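Local atomic coordinates of dual function macrocyclase-peptidase POPB (Galerina marginata, PDB entry 5N4B), a protein that cleaves peptide bonds after prolyl residues and carries out macrocyclization in the biosynthesis of the toxic amanitins. Residues Ile207-Lys210 with Phe215-Gln218; Tyr253-Asn256 with Glu260-Tyr263; Ala265-Ser268 with Tyr273-Leu276; Tyr315-Asn320 with Val325-Asn330. The protein carries 1 engineered substitution. All blocks are in the same frame, centred on the assembly; numbering follows the deposited sequence.

Interaction 1 of 4, residues Ile207-Lys210 with Phe215-Gln218; sequences IWTK and FLYQ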
loop_
_atom_site.group_PDB
_atom_site.type_symbol
_atom_site.label_atom_id
_atom_site.label_comp_id
_atom_site.label_asym_id
_atom_site.label_seq_id
_atom_site.Cartn_x
_atom_site.Cartn_y
_atom_site.Cartn_z
ATOM N N ILE A 207 -17.841 4.428 -6.484
ATOM C CA ILE A 207 -18.958 4.275 -5.545
ATOM C C ILE A 207 -20.277 4.336 -6.306
ATOM O O ILE A 207 -20.734 5.405 -6.699
ATOM C CB ILE A 207 -18.897 5.335 -4.449
ATOM C CG1 ILE A 207 -17.607 5.190 -3.645
ATOM C CG2 ILE A 207 -20.103 5.242 -3.528
ATOM C CD1 ILE A 207 -17.515 3.959 -2.800
ATOM N N TRP A 208 -20.918 3.195 -6.503
ATOM C CA TRP A 208 -22.215 3.177 -7.145
ATOM C C TRP A 208 -23.291 3.731 -6.236
ATOM O O TRP A 208 -23.283 3.520 -5.021
ATOM C CB TRP A 208 -22.613 1.748 -7.484
ATOM C CG TRP A 208 -21.849 1.128 -8.665
ATOM C CD1 TRP A 208 -20.654 0.441 -8.614
ATOM C CD2 TRP A 208 -22.246 1.136 -10.044
ATOM N NE1 TRP A 208 -20.278 0.047 -9.875
ATOM C CE2 TRP A 208 -21.230 0.457 -10.769
ATOM C CE3 TRP A 208 -23.341 1.649 -10.749
ATOM C CZ2 TRP A 208 -21.294 0.259 -12.128
ATOM C CZ3 TRP A 208 -23.389 1.467 -12.128
ATOM C CH2 TRP A 208 -22.388 0.785 -12.802
ATOM N N THR A 209 -24.261 4.407 -6.849
ATOM C CA THR A 209 -25.505 4.650 -6.164
ATOM C C THR A 209 -26.305 3.348 -6.087
ATOM O O THR A 209 -26.151 2.434 -6.919
ATOM C CB THR A 209 -26.282 5.781 -6.829
ATOM O OG1 THR A 209 -26.391 5.547 -8.238
ATOM C CG2 THR A 209 -25.604 7.129 -6.578
ATOM N N LYS A 210 -27.130 3.244 -5.042
ATOM C CA LYS A 210 -27.811 1.997 -4.745
ATOM C C LYS A 210 -28.944 1.687 -5.712
ATOM O O LYS A 210 -29.449 0.554 -5.717
ATOM C CB LYS A 210 -28.264 1.953 -3.290
ATOM C CG LYS A 210 -27.302 1.347 -2.307
ATOM C CD LYS A 210 -25.874 1.753 -2.499
ATOM C CE LYS A 210 -25.005 1.108 -1.380
ATOM N NZ LYS A 210 -23.540 1.429 -1.469
ATOM N N PHE A 215 -22.273 5.934 -10.905
ATOM C CA PHE A 215 -21.288 5.883 -9.851
ATOM C C PHE A 215 -20.540 7.182 -9.688
ATOM O O PHE A 215 -20.380 7.974 -10.615
ATOM C CB PHE A 215 -20.276 4.739 -10.075
ATOM C CG PHE A 215 -19.612 4.749 -11.418
ATOM C CD1 PHE A 215 -18.514 5.561 -11.650
ATOM C CD2 PHE A 215 -20.070 3.945 -12.442
ATOM C CE1 PHE A 215 -17.894 5.586 -12.912
ATOM C CE2 PHE A 215 -19.456 3.987 -13.686
ATOM C CZ PHE A 215 -18.391 4.822 -13.908
ATOM N N LEU A 216 -20.106 7.390 -8.473
ATOM C CA LEU A 216 -19.259 8.523 -8.135
ATOM C C LEU A 216 -17.802 8.129 -8.272
ATOM O O LEU A 216 -17.413 6.992 -7.967
ATOM C CB LEU A 216 -19.508 9.024 -6.705
ATOM C CG LEU A 216 -20.919 9.608 -6.529
ATOM C CD1 LEU A 216 -21.820 8.630 -5.864
ATOM C CD2 LEU A 216 -20.900 10.874 -5.848
ATOM N N TYR A 217 -16.985 9.090 -8.681
ATOM C CA TYR A 217 -15.556 8.931 -8.920
ATOM C C TYR A 217 -14.900 10.307 -8.867
ATOM O O TYR A 217 -15.510 11.318 -9.226
ATOM C CB TYR A 217 -15.317 8.268 -10.280
ATOM C CG TYR A 217 -15.637 9.161 -11.445
ATOM C CD1 TYR A 217 -16.955 9.391 -11.859
ATOM C CD2 TYR A 217 -14.638 9.859 -12.059
ATOM C CE1 TYR A 217 -17.231 10.263 -12.880
ATOM C CE2 TYR A 217 -14.912 10.755 -13.077
ATOM C CZ TYR A 217 -16.207 10.971 -13.469
ATOM O OH TYR A 217 -16.481 11.893 -14.487
ATOM N N GLN A 218 -13.640 10.333 -8.438
ATOM C CA GLN A 218 -12.862 11.563 -8.406
ATOM C C GLN A 218 -12.096 11.720 -9.710
ATOM O O GLN A 218 -11.429 10.790 -10.179
ATOM C CB GLN A 218 -11.899 11.580 -7.242
ATOM C CG GLN A 218 -11.060 12.868 -7.223
ATOM C CD GLN A 218 -10.332 12.993 -5.930
ATOM O OE1 GLN A 218 -10.684 13.817 -5.100
ATOM N NE2 GLN A 218 -9.351 12.128 -5.696
#

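Interaction 2 of 4, residues Tyr253-Asn256 with Glu260-Tyr263; sequences YQDN and EWIY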
loop_
_atom_site.group_PDB
_atom_site.type_symbol
_atom_site.label_atom_id
_atom_site.label_comp_id
_atom_site.label_asym_id
_atom_site.label_seq_id
_atom_site.Cartn_x
_atom_site.Cartn_y
_atom_site.Cartn_z
ATOM N N TYR A 253 -19.044 17.707 -6.141
ATOM C CA TYR A 253 -18.342 18.648 -5.286
ATOM C C TYR A 253 -16.986 19.013 -5.884
ATOM O O TYR A 253 -16.283 18.164 -6.422
ATOM C CB TYR A 253 -18.113 18.142 -3.844
ATOM C CG TYR A 253 -17.709 19.302 -2.950
ATOM C CD1 TYR A 253 -18.633 20.287 -2.641
ATOM C CD2 TYR A 253 -16.447 19.417 -2.441
ATOM C CE1 TYR A 253 -18.272 21.394 -1.880
ATOM C CE2 TYR A 253 -16.052 20.487 -1.633
ATOM C CZ TYR A 253 -16.984 21.482 -1.369
ATOM O OH TYR A 253 -16.672 22.595 -0.617
ATOM N N GLN A 254 -16.597 20.276 -5.721
ATOM C CA GLN A 254 -15.215 20.715 -5.893
ATOM C C GLN A 254 -15.020 21.977 -5.069
ATOM O O GLN A 254 -16.002 22.590 -4.625
ATOM C CB GLN A 254 -14.867 20.952 -7.365
ATOM C CG GLN A 254 -15.487 22.155 -7.993
ATOM C CD GLN A 254 -14.963 22.333 -9.416
ATOM O OE1 GLN A 254 -13.749 22.420 -9.651
ATOM N NE2 GLN A 254 -15.854 22.353 -10.340
ATOM N N ASP A 255 -13.761 22.344 -4.848
ATOM C CA ASP A 255 -13.458 23.515 -4.015
ATOM C C ASP A 255 -12.271 24.247 -4.615
ATOM O O ASP A 255 -11.117 23.932 -4.331
ATOM C CB ASP A 255 -13.220 23.134 -2.560
ATOM C CG ASP A 255 -13.038 24.321 -1.682
ATOM O OD1 ASP A 255 -12.907 25.432 -2.235
ATOM O OD2 ASP A 255 -12.968 24.123 -0.438
ATOM N N ASN A 256 -12.594 25.274 -5.424
ATOM C CA ASN A 256 -11.575 26.072 -6.089
ATOM C C ASN A 256 -10.710 26.852 -5.106
ATOM O O ASN A 256 -9.583 27.210 -5.450
ATOM C CB ASN A 256 -12.263 27.072 -7.031
ATOM C CG ASN A 256 -13.219 26.405 -8.032
ATOM O OD1 ASN A 256 -12.962 25.316 -8.565
ATOM N ND2 ASN A 256 -14.336 27.078 -8.295
ATOM N N GLU A 260 -5.697 21.791 -3.424
ATOM C CA GLU A 260 -4.957 20.612 -3.045
ATOM C C GLU A 260 -5.813 19.568 -2.331
ATOM O O GLU A 260 -5.361 18.427 -2.200
ATOM C CB GLU A 260 -3.738 20.983 -2.186
ATOM C CG GLU A 260 -3.979 21.279 -0.712
ATOM C CD GLU A 260 -4.602 22.655 -0.354
ATOM O OE1 GLU A 260 -5.142 23.435 -1.223
ATOM O OE2 GLU A 260 -4.534 22.931 0.881
ATOM N N TRP A 261 -7.025 19.926 -1.892
ATOM C CA TRP A 261 -7.865 18.970 -1.170
ATOM C C TRP A 261 -8.380 17.908 -2.146
ATOM O O TRP A 261 -8.613 18.173 -3.323
ATOM C CB TRP A 261 -9.040 19.659 -0.507
ATOM C CG TRP A 261 -8.694 20.620 0.580
ATOM C CD1 TRP A 261 -7.458 21.104 0.898
ATOM C CD2 TRP A 261 -9.617 21.234 1.468
ATOM N NE1 TRP A 261 -7.575 21.983 1.961
ATOM C CE2 TRP A 261 -8.889 22.072 2.323
ATOM C CE3 TRP A 261 -10.993 21.157 1.620
ATOM C CZ2 TRP A 261 -9.500 22.836 3.311
ATOM C CZ3 TRP A 261 -11.613 21.902 2.636
ATOM C CH2 TRP A 261 -10.864 22.747 3.444
ATOM N N ILE A 262 -8.572 16.697 -1.647
ATOM C CA ILE A 262 -9.152 15.592 -2.396
ATOM C C ILE A 262 -10.379 15.053 -1.655
ATOM O O ILE A 262 -10.640 15.399 -0.490
ATOM C CB ILE A 262 -8.134 14.496 -2.746
ATOM C CG1 ILE A 262 -7.605 13.817 -1.486
ATOM C CG2 ILE A 262 -7.012 15.121 -3.600
ATOM C CD1 ILE A 262 -6.849 12.480 -1.809
ATOM N N TYR A 263 -11.113 14.187 -2.348
ATOM C CA TYR A 263 -12.477 13.853 -2.014
ATOM C C TYR A 263 -12.694 12.340 -2.061
ATOM O O TYR A 263 -12.041 11.617 -2.808
ATOM C CB TYR A 263 -13.500 14.559 -2.934
ATOM C CG TYR A 263 -13.221 16.028 -2.921
ATOM C CD1 TYR A 263 -13.441 16.766 -1.775
ATOM C CD2 TYR A 263 -12.595 16.654 -4.000
ATOM C CE1 TYR A 263 -13.086 18.090 -1.723
ATOM C CE2 TYR A 263 -12.248 18.004 -3.940
ATOM C CZ TYR A 263 -12.497 18.689 -2.791
ATOM O OH TYR A 263 -12.144 20.001 -2.674
#

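Interaction 3 of 4, residues Ala265-Ser268 with Tyr273-Leu276; sequences ADTS and YLYL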
loop_
_atom_site.group_PDB
_atom_site.type_symbol
_atom_site.label_atom_id
_atom_site.label_comp_id
_atom_site.label_asym_id
_atom_site.label_seq_id
_atom_site.Cartn_x
_atom_site.Cartn_y
_atom_site.Cartn_z
ATOM N N ALA A 265 -16.264 9.425 -1.323
ATOM C CA ALA A 265 -17.701 9.304 -1.192
ATOM C C ALA A 265 -18.095 7.936 -0.719
ATOM O O ALA A 265 -17.302 6.989 -0.697
ATOM C CB ALA A 265 -18.414 9.610 -2.518
ATOM N N ASP A 266 -19.338 7.874 -0.245
ATOM C CA ASP A 266 -19.987 6.603 0.085
ATOM C C ASP A 266 -21.491 6.799 -0.075
ATOM O O ASP A 266 -21.993 7.927 -0.009
ATOM C CB ASP A 266 -19.688 6.159 1.528
ATOM C CG ASP A 266 -18.496 5.166 1.674
ATOM O OD1 ASP A 266 -18.368 4.215 0.876
ATOM O OD2 ASP A 266 -17.677 5.345 2.646
ATOM N N THR A 267 -22.209 5.712 -0.327
ATOM C CA THR A 267 -23.665 5.745 -0.453
ATOM C C THR A 267 -24.283 4.722 0.497
ATOM O O THR A 267 -23.833 3.572 0.576
ATOM C CB THR A 267 -24.130 5.476 -1.867
ATOM O OG1 THR A 267 -23.502 4.257 -2.295
ATOM C CG2 THR A 267 -23.742 6.649 -2.787
ATOM N N SER A 268 -25.293 5.151 1.234
ATOM C CA SER A 268 -25.936 4.244 2.172
ATOM C C SER A 268 -26.721 3.154 1.446
ATOM O O SER A 268 -27.284 3.366 0.366
ATOM C CB SER A 268 -26.819 4.999 3.148
ATOM O OG SER A 268 -27.954 5.524 2.481
ATOM N N TYR A 273 -28.813 8.268 1.801
ATOM C CA TYR A 273 -27.734 9.209 2.047
ATOM C C TYR A 273 -26.605 9.042 1.050
ATOM O O TYR A 273 -26.285 7.931 0.604
ATOM C CB TYR A 273 -27.164 9.026 3.457
ATOM C CG TYR A 273 -28.087 9.391 4.563
ATOM C CD1 TYR A 273 -28.562 10.681 4.693
ATOM C CD2 TYR A 273 -28.422 8.453 5.518
ATOM C CE1 TYR A 273 -29.363 11.033 5.746
ATOM C CE2 TYR A 273 -29.263 8.777 6.581
ATOM C CZ TYR A 273 -29.737 10.085 6.669
ATOM O OH TYR A 273 -30.539 10.407 7.748
ATOM N N LEU A 274 -26.029 10.176 0.717
ATOM C CA LEU A 274 -24.749 10.302 0.039
ATOM C C LEU A 274 -23.795 10.997 0.999
ATOM O O LEU A 274 -24.092 12.077 1.522
ATOM C CB LEU A 274 -24.916 11.138 -1.230
ATOM C CG LEU A 274 -23.653 11.561 -1.976
ATOM C CD1 LEU A 274 -22.948 10.380 -2.502
ATOM C CD2 LEU A 274 -24.050 12.521 -3.106
ATOM N N TYR A 275 -22.620 10.433 1.165
ATOM C CA TYR A 275 -21.615 10.981 2.040
ATOM C C TYR A 275 -20.436 11.503 1.250
ATOM O O TYR A 275 -19.989 10.863 0.280
ATOM C CB TYR A 275 -21.133 9.892 2.971
ATOM C CG TYR A 275 -22.203 9.181 3.767
ATOM C CD1 TYR A 275 -22.828 9.781 4.872
ATOM C CD2 TYR A 275 -22.613 7.891 3.448
ATOM C CE1 TYR A 275 -23.782 9.123 5.600
ATOM C CE2 TYR A 275 -23.576 7.234 4.218
ATOM C CZ TYR A 275 -24.145 7.872 5.285
ATOM O OH TYR A 275 -25.082 7.179 6.011
ATOM N N LEU A 276 -19.912 12.667 1.675
ATOM C CA LEU A 276 -18.719 13.261 1.084
ATOM C C LEU A 276 -17.652 13.410 2.135
ATOM O O LEU A 276 -17.892 14.003 3.194
ATOM C CB LEU A 276 -19.038 14.637 0.520
ATOM C CG LEU A 276 -17.865 15.415 -0.117
ATOM C CD1 LEU A 276 -17.465 14.850 -1.439
ATOM C CD2 LEU A 276 -18.223 16.909 -0.248
HETATM O O HOH W 1 -27.629 5.879 -0.844
#

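Interaction 4 of 4, residues Tyr315-Asn320 with Val325-Asn330; sequences YNIITN and VYIKTN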
loop_
_atom_site.group_PDB
_atom_site.type_symbol
_atom_site.label_atom_id
_atom_site.label_comp_id
_atom_site.label_asym_id
_atom_site.label_seq_id
_atom_site.Cartn_x
_atom_site.Cartn_y
_atom_site.Cartn_z
ATOM N N TYR A 315 -13.050 10.094 10.161
ATOM C CA TYR A 315 -14.421 9.602 10.206
ATOM C C TYR A 315 -14.681 8.785 8.949
ATOM O O TYR A 315 -14.489 9.283 7.838
ATOM C CB TYR A 315 -15.407 10.757 10.231
ATOM C CG TYR A 315 -15.396 11.668 11.426
ATOM C CD1 TYR A 315 -14.519 12.757 11.469
ATOM C CD2 TYR A 315 -16.259 11.471 12.506
ATOM C CE1 TYR A 315 -14.503 13.616 12.512
ATOM C CE2 TYR A 315 -16.238 12.328 13.543
ATOM C CZ TYR A 315 -15.382 13.397 13.556
ATOM O OH TYR A 315 -15.459 14.279 14.621
ATOM N N ASN A 316 -15.132 7.553 9.116
ATOM C CA ASN A 316 -15.475 6.687 8.003
ATOM C C ASN A 316 -16.813 6.007 8.290
ATOM O O ASN A 316 -16.955 5.339 9.316
ATOM C CB ASN A 316 -14.360 5.659 7.762
ATOM C CG ASN A 316 -14.550 4.886 6.451
ATOM O OD1 ASN A 316 -14.950 3.751 6.475
ATOM N ND2 ASN A 316 -14.362 5.559 5.315
ATOM N N ILE A 317 -17.770 6.123 7.386
ATOM C CA ILE A 317 -19.086 5.551 7.622
ATOM C C ILE A 317 -19.049 4.028 7.608
ATOM O O ILE A 317 -18.457 3.407 6.714
ATOM C CB ILE A 317 -20.072 5.993 6.529
ATOM C CG1 ILE A 317 -20.178 7.504 6.418
ATOM C CG2 ILE A 317 -21.464 5.354 6.772
ATOM C CD1 ILE A 317 -20.564 8.171 7.659
ATOM N N ILE A 318 -19.750 3.406 8.538
ATOM C CA ILE A 318 -20.004 1.957 8.539
ATOM C C ILE A 318 -21.362 1.665 7.914
ATOM O O ILE A 318 -21.460 0.925 6.932
ATOM C CB ILE A 318 -19.958 1.392 9.977
ATOM C CG1 ILE A 318 -18.605 1.660 10.601
ATOM C CG2 ILE A 318 -20.311 -0.094 9.951
ATOM C CD1 ILE A 318 -18.602 1.604 12.096
ATOM N N THR A 319 -22.415 2.240 8.454
ATOM C CA THR A 319 -23.766 2.037 7.940
ATOM C C THR A 319 -24.701 3.042 8.600
ATOM O O THR A 319 -24.268 3.888 9.389
ATOM C CB THR A 319 -24.227 0.602 8.146
ATOM O OG1 THR A 319 -25.373 0.413 7.270
ATOM C CG2 THR A 319 -24.620 0.257 9.566
ATOM N N ASN A 320 -25.994 2.898 8.342
ATOM C CA ASN A 320 -26.994 3.698 9.035
ATOM C C ASN A 320 -28.219 2.831 9.207
ATOM O O ASN A 320 -28.499 1.942 8.406
ATOM C CB ASN A 320 -27.387 4.965 8.275
ATOM C CG ASN A 320 -28.121 4.656 7.022
ATOM O OD1 ASN A 320 -27.538 4.097 6.116
ATOM N ND2 ASN A 320 -29.395 5.012 6.949
ATOM N N VAL A 325 -26.526 7.160 12.156
ATOM C CA VAL A 325 -25.369 6.837 11.311
ATOM C C VAL A 325 -24.257 6.298 12.210
ATOM O O VAL A 325 -23.879 6.955 13.213
ATOM C CB VAL A 325 -24.895 8.072 10.554
ATOM C CG1 VAL A 325 -23.778 7.727 9.643
ATOM C CG2 VAL A 325 -26.032 8.657 9.738
ATOM N N TYR A 326 -23.722 5.131 11.845
ATOM C CA TYR A 326 -22.662 4.462 12.595
ATOM C C TYR A 326 -21.337 4.741 11.899
ATOM O O TYR A 326 -21.222 4.539 10.673
ATOM C CB TYR A 326 -22.922 2.950 12.609
ATOM C CG TYR A 326 -24.100 2.495 13.416
ATOM C CD1 TYR A 326 -25.403 2.759 13.003
ATOM C CD2 TYR A 326 -23.936 1.787 14.589
ATOM C CE1 TYR A 326 -26.509 2.336 13.771
ATOM C CE2 TYR A 326 -24.999 1.376 15.354
ATOM C CZ TYR A 326 -26.276 1.631 14.940
ATOM O OH TYR A 326 -27.381 1.204 15.640
ATOM N N ILE A 327 -20.343 5.202 12.656
ATOM C CA ILE A 327 -19.124 5.760 12.099
ATOM C C ILE A 327 -17.942 5.235 12.879
ATOM O O ILE A 327 -17.920 5.320 14.122
ATOM C CB ILE A 327 -19.144 7.293 12.149
ATOM C CG1 ILE A 327 -20.444 7.829 11.520
ATOM C CG2 ILE A 327 -17.936 7.864 11.445
ATOM C CD1 ILE A 327 -20.570 9.379 11.465
ATOM N N LYS A 328 -16.907 4.791 12.159
ATOM C CA LYS A 328 -15.633 4.476 12.787
ATOM C C LYS A 328 -14.827 5.760 12.855
ATOM O O LYS A 328 -14.700 6.460 11.851
ATOM C CB LYS A 328 -14.869 3.443 11.972
ATOM C CG LYS A 328 -13.519 3.050 12.610
ATOM C CD LYS A 328 -12.808 1.862 11.948
ATOM C CE LYS A 328 -12.365 2.088 10.525
ATOM N NZ LYS A 328 -11.303 3.101 10.415
ATOM N N THR A 329 -14.316 6.099 14.019
ATOM C CA THR A 329 -13.663 7.392 14.218
ATOM C C THR A 329 -12.553 7.281 15.236
ATOM O O THR A 329 -12.581 6.419 16.116
ATOM C CB THR A 329 -14.673 8.495 14.627
ATOM O OG1 THR A 329 -14.036 9.776 14.694
ATOM C CG2 THR A 329 -15.206 8.244 15.999
ATOM N N ASN A 330 -11.590 8.198 15.132
ATOM C CA ASN A 330 -10.604 8.406 16.199
ATOM C C ASN A 330 -10.812 9.717 16.972
ATOM O O ASN A 330 -9.918 10.148 17.696
ATOM C CB ASN A 330 -9.164 8.242 15.693
ATOM C CG ASN A 330 -8.780 9.299 14.732
ATOM O OD1 ASN A 330 -9.528 10.237 14.495
ATOM N ND2 ASN A 330 -7.567 9.196 14.182
#

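Interaction 1 of 4, residues Ile207-Lys210 with Phe215-Gln218
F215 lays CB over the pyrrole part of the W208 indole and swings the rim of its own ring against the benzo part. Its CG sits between the backbone N and the carbonyl carbon (chi1 53°), a turn that brings the phenyl group round to the indole. From the backbone outward, F215 CB lies 3.5 Å from I207 O and nearly above the W208 five-membered ring, 4.2 Å from its centroid, which is a CH-pi contact. Next, F215 CD2 comes down on the same indole, 3.9 Å from W208 CZ2, offset toward the rim. The centroids of the F215 ring and the W208 six-membered ring are 5.2 Å apart, with planes at 68°, so the pair is edge-to-face, F215 giving the edge. Beyond the pair, the F215 ring meets H240, while W208 NE1 is hydrogen-bonded to K150 O of the preceding blade, an anchor that limits rotation of the indole.

The backbones are joined by I207 N to L216 O at 3.0 Å and by L216 N to I207 O at 2.7 Å. The first lies in the carbonyl plane; in the second the donor stands above it. L216, on the face opposite the aromatic pair, meets T209 CG2 with its CD1 at 4.1 Å. Together these contacts define an antiparallel beta hairpin, the first two strands of a four-stranded beta-propeller blade.

Interaction 2 of 4, residues Tyr253-Asn256 with Glu260-Tyr263
Y253 directs the edge of its ring at the face of Y263, in an offset edge-to-face pair. The evidence is a centroid separation of 5.5 Å with the planes 81° apart, and Y263 CE1 lies near the plane of the Y253 ring, 3.7 Å from Y253 CD2. The hydroxyl end of Y263 runs on past Y253 to D255, where Y263 OH comes within 3.3 Å of D255 CB. With CG anti to the backbone N (chi1 -175°), D255 carries its carboxylate across toward the indole, where D255 OD2 lies 4.0 Å from W261 CZ3, the two planes steeply inclined. No hydrogen bond links the two segments, and the CA atoms of Y253 and Y263 are 8.3 Å apart, too far for strand pairing, so the contact is carried mainly by side chains, with Y263 OH also nearing the backbone of Q254 and D255.

In the second shell, D255 OD2 is hydrogen-bonded to H258 ND1, and D255 OD1 takes the N-H of E257 in an Asx turn, which together fix the carboxylate. H258 also stacks on W261, while W289 adds another edge-to-face partner for Y253. The contact thus spans the passage between propeller blades: strand 250-254, paired at Y253 with M237, closes one blade, and strand 262-267, paired at I262 with F279, opens the next.

Interaction 3 of 4, residues Ala265-Ser268 with Tyr273-Leu276
S268 places OG between its own backbone N and carbonyl carbon (chi1 70°), within 3.0 Å of Y273 N, whose N-H it accepts. Y275, with CG anti to the carbonyl carbon (chi1 -54°), lays its ring along the opposite strand: Y275 CD2 is 3.5 Å from D266 O, and Y275 OH lies 4.0 Å from S268 CB. On the sheet face carrying A265 and T267, L274 CD1 meets T267 CG2 at 3.8 Å, the two side chains at an oblique angle.

Strands 265-267 and 273-276 are antiparallel to within 14°. D266 and Y275 form a hydrogen-bonded pair through two reciprocal backbone bonds, the shorter being Y275 N to D266 O at 2.8 Å. Where the hairpin nears its turn, Y273 O accepts hydrogen bonds from S268 N and from a water; the same water also donates to S268 O, bridging the two carbonyls.

S268 OG has a further hydrogen bond to D270 OD1 in the turn. Strand 273-279 continues the sheet through L274 to A291 of strand 287-292. Toward the preceding blade, T267 OG1 is hydrogen-bonded to W208 O and K210 NZ; toward the following one, Y275 packs on I317 and N320 of strand 315-321.

Interaction 4 of 4, residues Tyr315-Asn320 with Val325-Asn330
A classic beta bulge sets two residues, I318 and T319, against the single residue Y326 in this antiparallel hairpin at the start of a propeller blade, and the register shifts by one residue there. Y326 O takes the N-H of I318, with I318 N at 2.8 Å, and weakly that of T319, with T319 N 3.4 Å from Y326 O; Y326 N returns a bond to T319 O. I318 carries the irregularity, with psi at -57° where its neighbours are extended. Before the bulge the pairing is regular, N316 and K328 exchanging two backbone bonds.

Because of the extra residue, I318 directs its side chain over the partner strand, and I318 CD1 packs against the backbone, 3.6 Å from K328 N. On the face carrying I317, V325 and I327 the middle is apolar: I317 CD1 meets V325 CG1 at 3.8 Å and I327 CG1 at 3.9 Å, so one methyl spans two positions of the opposite strand. I327 CG2 in turn lies at the edge of the Y315 ring, 4.0 Å from Y315 CB. T319 OG1 is hydrogen-bonded to Q412 OE1, and Y326 meets F353 edge-to-face. At the far end T329 turns OG1 anti to its backbone N (chi1 -175°), which sets the hydroxyl, hydrogen-bonded to D314 O and L331 N, over one face of the neighbouring Y315 ring, T329 OG1 standing 3.5 Å from Y315 CD2.

The four contacts follow one another along the chain and belong to three successive blades of the beta-propeller. Interactions 1, 3 and 4 are the opening hairpins of the sheets beginning with strands 207-208, 262-267 and 315-321; interaction 2 spans the connection between the first two of these three blades. Interactions 1 and 3 have centres about 9 Å apart and touch, as do 3 and 4, about 11 Å apart, whereas 1 and 4 stay about 8 Å apart at their nearest atoms. Interaction 2 shares strand 262-267 with interaction 3 and reaches interaction 1 through Q218 OE1 and Y263 N. Hairpin 265-276 thus lies between its two neighbours, in contact with both, so the three blades pack side by side, away from the charge-relay positions.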